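Lipase (Penicillium expansum, PDB 3G7N) hydrolyses triacylglycerols and other acylglycerol lipids to release free fatty acids, as a secreted alkaline lipase of the alpha/beta hydrolase fold. Local coordinates at residues 18-22 against 23-27; 94-97 against 98-101; 111-114 against 115-119; 143-146 against 147-151. One frame throughout, in Å; residues are numbered along the deposited sequence.

All four contacts are short-range, at ends or turns of three helices. Contact 1 ends helix 8-23 and contact 4 ends helix 133-148, contact 2 starts helix 97-120, and contact 3 is regular helix further along that same helix. Each is partly buried, but contact 1 has no fully exposed member among its touching residues, whereas contact 3 has three. Contacts 3 and 4 touch through Phe-149, whose ring lies against Val-114 and Ile-118, whereas contact 1 stands apart, nearest the catalytic serine. Their chemistry follows position: a water and a disulfide sulfur in contact 1, a doubly used carbonyl in contacts 2 and 4, aliphatic side chains over a sheet in contact 3.

Contact 1: residues 18-22 against 23-27; sequences SSAAY and TGCIG
Thr-23 and Ser-19, one turn apart in helix 8-23, share a water. Thr-23 CB lies 3.6 Å from Ala-20 O. Beyond it, chi1 of -65° sets OG1 beside the backbone N, on the flank where the water lies at 2.6 Å; the same water is 2.7 Å from Ser-19 OG, bridging the two hydroxyls. Ser-19 OG is held from outside as well, by the backbone N of Leu-250. The backbone N of Thr-23 donates to Ser-19 O at 2.9 Å, in the carbonyl plane. One residue on, Gly-24 N bonds to Ala-20 O at 2.9 Å, and Cys-25 N adds a weak bond to that oxygen. Gly-24 has left helical geometry with positive phi (74°), a conformation that suits glycine, and the chain turns there. Cys-25 SG then comes to 3.5 Å from Ala-20 CB, while its disulfide with Cys-254 ties the turn to the C-terminal region. Tyr-22 points the other way, its OH hydrogen-bonded to His-131 ND1 and its side chain about 4 Å from that of the nucleophile Ser-132. This is a helix C-terminus ended by a glycine, set beside the nucleophile elbow of an alpha/beta hydrolase.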
ATOM      1  N   SER A  18      -7.002   5.738   2.297  1.00  7.86           N
ATOM      2  CA  SER A  18      -6.579   4.801   3.333  1.00  8.12           C
ATOM      3  C   SER A  18      -7.349   5.025   4.639  1.00  8.62           C
ATOM      4  O   SER A  18      -7.743   4.076   5.297  1.00  9.34           O
ATOM      5  CB  SER A  18      -5.092   4.948   3.591  1.00  7.53           C
ATOM      6  OG  SER A  18      -4.300   4.576   2.473  1.00  8.37           O
ATOM      7  N   SER A  19      -7.570   6.295   4.991  1.00  7.82           N
ATOM      8  CA  SER A  19      -8.383   6.642   6.171  1.00  8.48           C
ATOM      9  C   SER A  19      -9.831   6.158   6.033  1.00  9.28           C
ATOM     10  O   SER A  19     -10.406   5.560   6.952  1.00  9.51           O
ATOM     11  CB  SER A  19      -8.342   8.163   6.384  1.00 10.04           C
ATOM     12  OG  SER A  19      -9.065   8.564   7.553  1.00 10.01           O
ATOM     13  N   ALA A  20     -10.378   6.316   4.822  1.00 10.11           N
ATOM     14  CA  ALA A  20     -11.739   5.839   4.527  1.00  9.03           C
ATOM     15  C   ALA A  20     -11.867   4.339   4.773  1.00  9.51           C
ATOM     16  O   ALA A  20     -12.939   3.859   5.153  1.00 10.22           O
ATOM     17  CB  ALA A  20     -12.140   6.189   3.085  1.00 11.95           C
ATOM     18  N   ALA A  21     -10.818   3.585   4.449  1.00  8.92           N
ATOM     19  CA  ALA A  21     -10.851   2.155   4.670  1.00 10.24           C
ATOM     20  C   ALA A  21     -10.972   1.826   6.165  1.00  9.89           C
ATOM     21  O   ALA A  21     -11.676   0.889   6.541  1.00 11.11           O
ATOM     22  CB  ALA A  21      -9.631   1.505   4.093  1.00 11.55           C
ATOM     23  N   TYR A  22     -10.300   2.607   7.008  1.00  9.50           N
ATOM     24  CA  TYR A  22     -10.455   2.441   8.465  1.00 11.26           C
ATOM     25  C   TYR A  22     -11.855   2.860   8.923  1.00 10.43           C
ATOM     26  O   TYR A  22     -12.463   2.188   9.749  1.00 12.76           O
ATOM     27  CB  TYR A  22      -9.417   3.269   9.219  1.00 11.16           C
ATOM     28  CG  TYR A  22      -8.005   2.742   9.153  1.00  9.26           C
ATOM     29  CD1 TYR A  22      -7.631   1.614   9.888  1.00  9.72           C
ATOM     30  CD2 TYR A  22      -7.019   3.427   8.446  1.00  9.59           C
ATOM     31  CE1 TYR A  22      -6.311   1.164   9.881  1.00  9.81           C
ATOM     32  CE2 TYR A  22      -5.703   3.006   8.470  1.00  9.16           C
ATOM     33  CZ  TYR A  22      -5.356   1.893   9.209  1.00  9.43           C
ATOM     34  OH  TYR A  22      -4.049   1.501   9.233  1.00 10.22           O
ATOM     35  N   THR A  23     -12.395   3.930   8.346  1.00 10.33           N
ATOM     36  CA  THR A  23     -13.716   4.426   8.720  1.00 12.17           C
ATOM     37  C   THR A  23     -14.821   3.463   8.301  1.00 12.77           C
ATOM     38  O   THR A  23     -15.805   3.290   9.020  1.00 15.20           O
ATOM     39  CB  THR A  23     -13.948   5.792   8.061  1.00 11.54           C
ATOM     40  OG1 THR A  23     -13.013   6.723   8.593  1.00 12.86           O
ATOM     41  CG2 THR A  23     -15.372   6.295   8.285  1.00 14.50           C
ATOM     42  N   GLY A  24     -14.593   2.716   7.221  1.00 13.40           N
ATOM     43  CA  GLY A  24     -15.616   1.828   6.671  1.00 15.71           C
ATOM     44  C   GLY A  24     -16.698   2.610   5.952  1.00 14.99           C
ATOM     45  O   GLY A  24     -17.872   2.248   5.986  1.00 16.93           O
ATOM     46  N   CYS A  25     -16.283   3.602   5.178  1.00 13.66           N
ATOM     47  CA  CYS A  25     -17.204   4.425   4.384  1.00 14.63           C
ATOM     48  C   CYS A  25     -18.208   3.602   3.585  1.00 15.56           C
ATOM     49  O   CYS A  25     -17.832   2.614   2.962  1.00 15.72           O
ATOM     50  CB  CYS A  25     -16.408   5.326   3.443  1.00 16.18           C
ATOM     51  SG  CYS A  25     -15.373   6.478   4.309  1.00 16.00           S
ATOM     52  N   ILE A  26     -19.451   4.079   3.559  1.00 15.65           N
ATOM     53  CA  ILE A  26     -20.591   3.482   2.877  1.00 18.35           C
ATOM     54  C   ILE A  26     -20.657   4.067   1.471  1.00 15.44           C
ATOM     55  O   ILE A  26     -20.593   5.281   1.301  1.00 15.14           O
ATOM     56  CB  ILE A  26     -21.907   3.909   3.610  1.00 21.32           C
ATOM     57  CG1 ILE A  26     -21.836   3.544   5.095  1.00 26.04           C
ATOM     58  CG2 ILE A  26     -23.129   3.321   2.945  1.00 24.27           C
ATOM     59  CD1 ILE A  26     -21.516   2.072   5.333  1.00 24.59           C
ATOM     60  N   GLY A  27     -20.760   3.207   0.462  1.00 13.85           N
ATOM     61  CA  GLY A  27     -21.080   3.646  -0.902  1.00 13.85           C
ATOM     62  C   GLY A  27     -19.870   4.145  -1.675  1.00 12.05           C
ATOM     63  O   GLY A  27     -19.656   3.783  -2.828  1.00 10.90           O
TER
HETATM   64  O   HOH W   1     -11.717   8.551   7.223  1.00 12.35           O

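Contact 2: residues 94-97 against 98-101; sequences KIMR and GVHR
Met-96 and Val-99 meet at an oblique angle, the thioether chain of the first running past one methyl of the second. Met-96 CG sits between its backbone N and carbonyl carbon (chi1 59°), which brings it to 3.8 Å from Val-99 CG2; SD follows at 3.9 Å from the same methyl, and the bend at chi3 keeps CE close to it too. Three successive atoms of the methionine thus lie along a single branch of the valine, whose side chain also packs on Ala-136 and Ile-140 of helix 133-148. A serine in place of Met-96 would probably leave Val-99 CG2 without the three atoms that line it and open a gap beside that methyl.

Met-96 occupies the N-cap position of helix 97-120, where the chain passes from strand 95-96 directly into the helix. Its carbonyl oxygen takes two donors: His-100 N arrives at 3.0 Å almost straight (175°), whereas Val-99 N, at 3.1 Å, comes from above the carbonyl plane. Arg-101 N continues the ladder with a 2.8 Å bond to Arg-97 O.

On another side of this first turn, Ile-95 CG2 approaches His-100 CB at 4.2 Å; the rest of the His-100 side chain leads away, and the residue packs on Ile-80 and Pro-82. Arg-97 is extended through CG and CD and bends at chi3, its NH1 forming a salt bridge with Asp-76. The guanidinium of Arg-101 leads off elsewhere, with its NE 6.8 Å from Arg-97 NE.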
ATOM      1  N   LYS A  94      10.919 -14.796  -1.284  1.00 12.66           N
ATOM      2  CA  LYS A  94      10.265 -15.165  -0.036  1.00 13.77           C
ATOM      3  C   LYS A  94       9.574 -13.935   0.546  1.00  9.69           C
ATOM      4  O   LYS A  94      10.141 -12.849   0.521  1.00 10.84           O
ATOM      5  CB  LYS A  94      11.287 -15.683   0.984  1.00 14.83           C
ATOM      6  CG  LYS A  94      12.073 -16.924   0.539  1.00 16.05           C
ATOM      7  CD  LYS A  94      11.172 -18.134   0.462  1.00 22.06           C
ATOM      8  CE  LYS A  94      11.946 -19.370   0.010  1.00 35.58           C
ATOM      9  NZ  LYS A  94      12.946 -19.793   1.028  1.00 40.31           N
ATOM     10  N   ILE A  95       8.409 -14.161   1.139  1.00  9.89           N
ATOM     11  CA  ILE A  95       7.611 -13.082   1.740  1.00 10.11           C
ATOM     12  C   ILE A  95       7.192 -13.549   3.123  1.00 10.81           C
ATOM     13  O   ILE A  95       6.993 -14.742   3.363  1.00 11.67           O
ATOM     14  CB  ILE A  95       6.333 -12.806   0.882  1.00 12.94           C
ATOM     15  CG1 ILE A  95       6.716 -12.396  -0.545  1.00 16.86           C
ATOM     16  CG2 ILE A  95       5.452 -11.755   1.538  1.00 18.51           C
ATOM     17  CD1 ILE A  95       5.503 -12.241  -1.485  1.00 20.01           C
ATOM     18  N   MET A  96       7.038 -12.606   4.049  1.00  9.12           N
ATOM     19  CA  MET A  96       6.628 -12.988   5.373  1.00 10.06           C
ATOM     20  C   MET A  96       5.204 -13.541   5.390  1.00 10.92           C
ATOM     21  O   MET A  96       4.300 -13.004   4.727  1.00 10.30           O
ATOM     22  CB  MET A  96       6.783 -11.802   6.337  1.00 11.89           C
ATOM     23  CG  MET A  96       5.981 -10.557   5.971  1.00 12.49           C
ATOM     24  SD  MET A  96       6.375  -9.124   7.015  1.00 13.66           S
ATOM     25  CE  MET A  96       5.391  -9.508   8.447  1.00 18.14           C
ATOM     26  N   ARG A  97       4.970 -14.576   6.194  1.00 10.46           N
ATOM     27  CA  ARG A  97       3.667 -15.208   6.248  1.00 12.06           C
ATOM     28  C   ARG A  97       2.608 -14.219   6.727  1.00 10.79           C
ATOM     29  O   ARG A  97       1.447 -14.287   6.324  1.00 11.35           O
ATOM     30  CB  ARG A  97       3.699 -16.447   7.149  1.00 13.80           C
ATOM     31  CG  ARG A  97       2.387 -17.206   7.145  1.00 15.93           C
ATOM     32  CD  ARG A  97       2.398 -18.408   8.087  1.00 20.34           C
ATOM     33  NE  ARG A  97       3.272 -19.472   7.614  1.00 20.12           N
ATOM     34  CZ  ARG A  97       4.344 -19.899   8.274  1.00 25.62           C
ATOM     35  NH1 ARG A  97       4.703 -19.323   9.417  1.00 24.40           N
ATOM     36  NH2 ARG A  97       5.053 -20.915   7.801  1.00 22.77           N
ATOM     37  N   GLY A  98       2.979 -13.338   7.652  1.00 12.10           N
ATOM     38  CA  GLY A  98       2.032 -12.371   8.197  1.00 10.97           C
ATOM     39  C   GLY A  98       1.446 -11.386   7.206  1.00 11.08           C
ATOM     40  O   GLY A  98       0.474 -10.705   7.533  1.00 12.32           O
ATOM     41  N   VAL A  99       2.020 -11.300   6.007  1.00  9.60           N
ATOM     42  CA  VAL A  99       1.420 -10.523   4.918  1.00  9.89           C
ATOM     43  C   VAL A  99       0.902 -11.429   3.805  1.00  9.78           C
ATOM     44  O   VAL A  99      -0.181 -11.195   3.277  1.00  9.59           O
ATOM     45  CB  VAL A  99       2.403  -9.472   4.371  1.00  9.40           C
ATOM     46  CG1 VAL A  99       1.785  -8.692   3.207  1.00 13.69           C
ATOM     47  CG2 VAL A  99       2.806  -8.526   5.488  1.00 10.63           C
ATOM     48  N   HIS A 100       1.656 -12.467   3.435  1.00  9.95           N
ATOM     49  CA  HIS A 100       1.160 -13.404   2.437  1.00 10.75           C
ATOM     50  C   HIS A 100      -0.149 -14.055   2.834  1.00 11.49           C
ATOM     51  O   HIS A 100      -1.036 -14.229   1.983  1.00 11.60           O
ATOM     52  CB  HIS A 100       2.218 -14.453   2.099  1.00 13.31           C
ATOM     53  CG  HIS A 100       1.744 -15.493   1.126  1.00 14.76           C
ATOM     54  ND1 HIS A 100       1.728 -15.299  -0.239  1.00 20.39           N
ATOM     55  CD2 HIS A 100       1.107 -16.662   1.344  1.00 13.04           C
ATOM     56  CE1 HIS A 100       1.215 -16.371  -0.826  1.00 14.77           C
ATOM     57  NE2 HIS A 100       0.898 -17.241   0.113  1.00 17.78           N
ATOM     58  N   ARG A 101      -0.279 -14.447   4.093  1.00 12.05           N
ATOM     59  CA  ARG A 101      -1.495 -15.125   4.507  1.00 12.12           C
ATOM     60  C   ARG A 101      -2.760 -14.276   4.324  1.00 11.14           C
ATOM     61  O   ARG A 101      -3.712 -14.722   3.676  1.00 12.08           O
ATOM     62  CB  ARG A 101      -1.378 -15.674   5.935  1.00 14.51           C
ATOM     63  CG  ARG A 101      -2.573 -16.492   6.374  1.00 18.12           C
ATOM     64  CD  ARG A 101      -2.174 -17.462   7.499  1.00 20.41           C
ATOM     65  NE  ARG A 101      -3.351 -18.063   8.124  1.00 25.09           N
ATOM     66  CZ  ARG A 101      -4.031 -17.504   9.120  1.00 25.01           C
ATOM     67  NH1 ARG A 101      -3.597 -16.379   9.670  1.00 37.71           N
ATOM     68  NH2 ARG A 101      -5.098 -18.113   9.622  1.00 32.26           N
TER

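Contact 3: residues 111-114 against 115-119; sequences ITEV and KALIA
Ile-118 N donates to Val-114 O at 2.8 Å, the shortest bond of this turn, and the side chain of Ile-118 gathers round the same oxygen: CG1 lies 3.3 Å from Val-114 O. Its CD1 goes on to meet Val-114 CG1 at 3.8 Å, the two side chains slanting across each other. The companion pair is Glu-113 and Leu-117. With its CG anti to the backbone N (chi1 177°) and a bend at chi2, the glutamate folds forward over the helix, and OE2 comes to 3.9 Å from Leu-117 CG. That contact sets aliphatic carbon against a carboxylate oxygen, OE2, which is hydrogen-bonded to a PEG molecule, probably from the crystallisation liquor. Leu-117 N closes the turn with a 2.9 Å bond to Glu-113 O. Replacing Leu-117 by an alanine would probably take away the branch that OE2 and CG of Glu-113 lie against and leave a gap toward strand 45-52. Lys-115 and Ala-116, bonded through their backbone N atoms to Ile-111 O and Thr-112 O, lie on the exposed side. Val-114 and Leu-117 rest on strands 45-52 and 57-62 of the central sheet, Glu-113 reaches strand 32-40, and Ile-118 packs against Phe-149 just after helix 133-148.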
ATOM      1  N   ILE A 111      -8.960 -10.043  -7.461  1.00 10.25           N
ATOM      2  CA  ILE A 111      -8.679 -10.192  -8.883  1.00 10.09           C
ATOM      3  C   ILE A 111      -9.973 -10.362  -9.699  1.00 11.10           C
ATOM      4  O   ILE A 111     -10.131  -9.768 -10.761  1.00 11.34           O
ATOM      5  CB  ILE A 111      -7.693 -11.365  -9.151  1.00 13.00           C
ATOM      6  CG1 ILE A 111      -6.350 -11.116  -8.451  1.00 14.82           C
ATOM      7  CG2 ILE A 111      -7.484 -11.554 -10.642  1.00 14.40           C
ATOM      8  CD1 ILE A 111      -5.643  -9.836  -8.841  1.00 14.75           C
ATOM      9  N   THR A 112     -10.897 -11.156  -9.186  1.00  9.57           N
ATOM     10  CA  THR A 112     -12.172 -11.373  -9.872  1.00 11.51           C
ATOM     11  C   THR A 112     -12.961 -10.079 -10.040  1.00 11.48           C
ATOM     12  O   THR A 112     -13.477  -9.786 -11.114  1.00 11.65           O
ATOM     13  CB  THR A 112     -13.020 -12.422  -9.133  1.00 13.19           C
ATOM     14  OG1 THR A 112     -12.338 -13.683  -9.176  1.00 15.75           O
ATOM     15  CG2 THR A 112     -14.384 -12.600  -9.801  1.00 14.42           C
ATOM     16  N   GLU A 113     -13.008  -9.260  -8.997  1.00  9.99           N
ATOM     17  CA  GLU A 113     -13.752  -8.011  -9.075  1.00  9.13           C
ATOM     18  C   GLU A 113     -13.042  -7.012  -9.975  1.00  8.54           C
ATOM     19  O   GLU A 113     -13.687  -6.336 -10.789  1.00  9.58           O
ATOM     20  CB  GLU A 113     -13.976  -7.416  -7.682  1.00 10.95           C
ATOM     21  CG  GLU A 113     -14.690  -6.072  -7.703  1.00 11.09           C
ATOM     22  CD  GLU A 113     -16.130  -6.137  -8.211  1.00 14.34           C
ATOM     23  OE1 GLU A 113     -16.687  -7.247  -8.362  1.00 15.42           O
ATOM     24  OE2 GLU A 113     -16.763  -5.064  -8.307  1.00 14.60           O
ATOM     25  N   VAL A 114     -11.724  -6.939  -9.904  1.00  8.93           N
ATOM     26  CA  VAL A 114     -10.998  -6.049 -10.804  1.00  9.21           C
ATOM     27  C   VAL A 114     -11.245  -6.443 -12.273  1.00 10.89           C
ATOM     28  O   VAL A 114     -11.454  -5.573 -13.133  1.00 10.86           O
ATOM     29  CB  VAL A 114      -9.492  -5.987 -10.471  1.00  8.38           C
ATOM     30  CG1 VAL A 114      -8.711  -5.219 -11.558  1.00 10.50           C
ATOM     31  CG2 VAL A 114      -9.273  -5.370  -9.087  1.00  9.66           C
ATOM     32  N   LYS A 115     -11.261  -7.744 -12.555  1.00 10.26           N
ATOM     33  CA  LYS A 115     -11.498  -8.202 -13.920  1.00 12.47           C
ATOM     34  C   LYS A 115     -12.899  -7.838 -14.395  1.00 11.71           C
ATOM     35  O   LYS A 115     -13.071  -7.347 -15.516  1.00 12.84           O
ATOM     36  CB  LYS A 115     -11.281  -9.705 -14.021  1.00 14.77           C
ATOM     37  CG  LYS A 115     -11.259 -10.230 -15.448  1.00 23.54           C
ATOM     38  CD  LYS A 115     -11.159 -11.749 -15.459  1.00 31.05           C
ATOM     39  CE  LYS A 115     -10.956 -12.270 -16.880  1.00 42.03           C
ATOM     40  NZ  LYS A 115     -10.533 -13.703 -16.910  1.00 44.15           N
ATOM     41  N   ALA A 116     -13.876  -7.914 -13.500  1.00 10.36           N
ATOM     42  CA  ALA A 116     -15.219  -7.491 -13.841  1.00 11.83           C
ATOM     43  C   ALA A 116     -15.277  -5.985 -14.116  1.00 11.13           C
ATOM     44  O   ALA A 116     -15.963  -5.532 -15.042  1.00 12.27           O
ATOM     45  CB  ALA A 116     -16.186  -7.872 -12.728  1.00 12.70           C
ATOM     46  N   LEU A 117     -14.562  -5.192 -13.323  1.00 10.30           N
ATOM     47  CA  LEU A 117     -14.572  -3.752 -13.519  1.00 10.37           C
ATOM     48  C   LEU A 117     -13.840  -3.352 -14.794  1.00  8.88           C
ATOM     49  O   LEU A 117     -14.247  -2.411 -15.476  1.00  9.89           O
ATOM     50  CB  LEU A 117     -14.009  -3.031 -12.292  1.00  8.66           C
ATOM     51  CG  LEU A 117     -14.929  -3.049 -11.074  1.00  9.02           C
ATOM     52  CD1 LEU A 117     -14.166  -2.592  -9.829  1.00 10.97           C
ATOM     53  CD2 LEU A 117     -16.129  -2.162 -11.312  1.00 12.37           C
ATOM     54  N   ILE A 118     -12.770  -4.065 -15.126  1.00  9.68           N
ATOM     55  CA  ILE A 118     -12.056  -3.826 -16.386  1.00 11.03           C
ATOM     56  C   ILE A 118     -12.971  -4.040 -17.601  1.00 12.68           C
ATOM     57  O   ILE A 118     -12.956  -3.246 -18.544  1.00 13.46           O
ATOM     58  CB  ILE A 118     -10.795  -4.695 -16.500  1.00 10.82           C
ATOM     59  CG1 ILE A 118      -9.693  -4.189 -15.554  1.00 12.01           C
ATOM     60  CG2 ILE A 118     -10.295  -4.734 -17.962  1.00 15.18           C
ATOM     61  CD1 ILE A 118      -8.540  -5.169 -15.390  1.00 12.33           C
ATOM     62  N   ALA A 119     -13.835  -5.042 -17.530  1.00 11.83           N
ATOM     63  CA  ALA A 119     -14.790  -5.285 -18.613  1.00 13.22           C
ATOM     64  C   ALA A 119     -15.771  -4.130 -18.786  1.00 14.84           C
ATOM     65  O   ALA A 119     -16.155  -3.793 -19.914  1.00 15.01           O
ATOM     66  CB  ALA A 119     -15.528  -6.579 -18.386  1.00 13.70           C
TER

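Contact 4: residues 143-146 against 147-151; sequences VALA and QNFPD
Phe-149 CG lies anti to its carbonyl carbon (chi1 -53°) and Leu-145 CG does the same (chi1 -64°), settings that bring Leu-145 CD2 to 4.0 Å from both CD2 and CE2 of the ring. The leucine branch comes in at a slant to the phenylalanine side chain at the C-terminal end of helix 133-148, the helix of the beta-alpha-beta unit between strands 125-131 and 154-159. Phe-149 is the first residue to leave helical geometry, yet its N still donates to Leu-145 O at 2.8 Å. From there its ring reaches helix 97-120, packing on Val-114, and strand 125-131 at Leu-126, while Leu-145 itself rests on Ala-128 of that strand. One face of the ring also carries Asn-148 CB, offset toward the rim. The side chains of Val-143 and Gln-147 extend alongside each other in one direction, CG1 by CG, near Phe-172 of helix 167-175. After the helix, Pro-150 CA makes a CA-H...O contact of 3.5 Å with Ala-146 O. The side chain of Asn-148 folds back along its own helix: ND2, which also bonds Ser-85 O of a loop, donates to Ala-144 O at 2.9 Å with that oxygen in its amide plane, and Asn-148 N reaches the same oxygen at 3.1 Å.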
ATOM      1  N   VAL A 143       2.148  -6.286  -7.081  1.00  8.86           N
ATOM      2  CA  VAL A 143       2.654  -7.408  -7.870  1.00  9.68           C
ATOM      3  C   VAL A 143       1.519  -8.311  -8.362  1.00 11.03           C
ATOM      4  O   VAL A 143       1.501  -8.717  -9.524  1.00 11.34           O
ATOM      5  CB  VAL A 143       3.677  -8.227  -7.040  1.00 10.35           C
ATOM      6  CG1 VAL A 143       4.053  -9.521  -7.742  1.00 13.74           C
ATOM      7  CG2 VAL A 143       4.920  -7.399  -6.773  1.00 12.31           C
ATOM      8  N   ALA A 144       0.504  -8.537  -7.542  1.00  9.19           N
ATOM      9  CA  ALA A 144      -0.652  -9.328  -7.945  1.00 10.41           C
ATOM     10  C   ALA A 144      -1.330  -8.688  -9.154  1.00 10.77           C
ATOM     11  O   ALA A 144      -1.761  -9.389 -10.077  1.00 11.62           O
ATOM     12  CB  ALA A 144      -1.652  -9.442  -6.788  1.00 10.27           C
ATOM     13  N   LEU A 145      -1.559  -7.385  -9.096  1.00  9.58           N
ATOM     14  CA  LEU A 145      -2.215  -6.680 -10.194  1.00  9.93           C
ATOM     15  C   LEU A 145      -1.337  -6.622 -11.444  1.00 10.85           C
ATOM     16  O   LEU A 145      -1.834  -6.777 -12.569  1.00 11.66           O
ATOM     17  CB  LEU A 145      -2.652  -5.273  -9.743  1.00  9.07           C
ATOM     18  CG  LEU A 145      -3.709  -5.217  -8.642  1.00  9.62           C
ATOM     19  CD1 LEU A 145      -3.830  -3.780  -8.142  1.00 11.91           C
ATOM     20  CD2 LEU A 145      -5.069  -5.743  -9.141  1.00  9.94           C
ATOM     21  N   ALA A 146      -0.056  -6.314 -11.280  1.00 10.07           N
ATOM     22  CA  ALA A 146       0.848  -6.236 -12.434  1.00 10.44           C
ATOM     23  C   ALA A 146       0.890  -7.561 -13.171  1.00 11.15           C
ATOM     24  O   ALA A 146       0.905  -7.582 -14.417  1.00 13.70           O
ATOM     25  CB  ALA A 146       2.252  -5.849 -11.981  1.00 11.89           C
ATOM     26  N   GLN A 147       0.911  -8.657 -12.427  1.00  9.62           N
ATOM     27  CA  GLN A 147       1.054  -9.982 -13.024  1.00 11.76           C
ATOM     28  C   GLN A 147      -0.259 -10.447 -13.652  1.00 12.90           C
ATOM     29  O   GLN A 147      -0.255 -11.094 -14.718  1.00 14.81           O
ATOM     30  CB  GLN A 147       1.505 -10.980 -11.966  1.00 11.64           C
ATOM     31  CG  GLN A 147       2.950 -10.800 -11.545  1.00 13.66           C
ATOM     32  CD  GLN A 147       3.899 -11.537 -12.457  1.00 12.87           C
ATOM     33  OE1 GLN A 147       4.800 -10.934 -13.049  1.00 16.47           O
ATOM     34  NE2 GLN A 147       3.757 -12.838 -12.509  1.00 12.90           N
ATOM     35  N   ASN A 148      -1.389 -10.136 -13.020  1.00 11.64           N
ATOM     36  CA  ASN A 148      -2.682 -10.550 -13.559  1.00 12.14           C
ATOM     37  C   ASN A 148      -3.195  -9.666 -14.682  1.00 12.01           C
ATOM     38  O   ASN A 148      -3.930 -10.139 -15.559  1.00 13.26           O
ATOM     39  CB  ASN A 148      -3.731 -10.644 -12.456  1.00 10.82           C
ATOM     40  CG  ASN A 148      -3.676 -11.972 -11.715  1.00 12.86           C
ATOM     41  OD1 ASN A 148      -4.268 -12.958 -12.159  1.00 15.84           O
ATOM     42  ND2 ASN A 148      -2.898 -12.035 -10.628  1.00 12.59           N
ATOM     43  N   PHE A 149      -2.780  -8.403 -14.703  1.00 11.43           N
ATOM     44  CA  PHE A 149      -3.298  -7.420 -15.656  1.00 10.44           C
ATOM     45  C   PHE A 149      -2.146  -6.648 -16.313  1.00 11.85           C
ATOM     46  O   PHE A 149      -2.041  -5.433 -16.185  1.00 12.20           O
ATOM     47  CB  PHE A 149      -4.299  -6.474 -14.966  1.00 11.95           C
ATOM     48  CG  PHE A 149      -5.402  -7.190 -14.245  1.00 10.97           C
ATOM     49  CD1 PHE A 149      -6.377  -7.881 -14.954  1.00 12.76           C
ATOM     50  CD2 PHE A 149      -5.493  -7.155 -12.861  1.00 11.37           C
ATOM     51  CE1 PHE A 149      -7.373  -8.557 -14.310  1.00 13.31           C
ATOM     52  CE2 PHE A 149      -6.491  -7.838 -12.208  1.00 12.63           C
ATOM     53  CZ  PHE A 149      -7.461  -8.507 -12.930  1.00 12.23           C
ATOM     54  N   PRO A 150      -1.324  -7.361 -17.118  1.00 14.87           N
ATOM     55  CA  PRO A 150      -0.105  -6.760 -17.648  1.00 17.15           C
ATOM     56  C   PRO A 150      -0.323  -5.697 -18.739  1.00 17.61           C
ATOM     57  O   PRO A 150       0.561  -4.871 -18.977  1.00 20.47           O
ATOM     58  CB  PRO A 150       0.658  -7.959 -18.223  1.00 18.63           C
ATOM     59  CG  PRO A 150      -0.387  -8.979 -18.510  1.00 17.54           C
ATOM     60  CD  PRO A 150      -1.401  -8.804 -17.408  1.00 15.27           C
ATOM     61  N   ASP A 151      -1.542  -5.588 -19.245  1.00 16.37           N
ATOM     62  CA  ASP A 151      -1.854  -4.547 -20.220  1.00 18.97           C
ATOM     63  C   ASP A 151      -2.462  -3.281 -19.623  1.00 18.46           C
ATOM     64  O   ASP A 151      -2.956  -2.426 -20.359  1.00 20.82           O
ATOM     65  CB  ASP A 151      -2.761  -5.109 -21.317  1.00 20.19           C
ATOM     66  CG  ASP A 151      -4.086  -5.605 -20.781  1.00 25.68           C
ATOM     67  OD1 ASP A 151      -4.221  -5.749 -19.546  1.00 33.89           O
ATOM     68  OD2 ASP A 151      -4.962  -5.968 -21.602  1.00 33.80           O
TER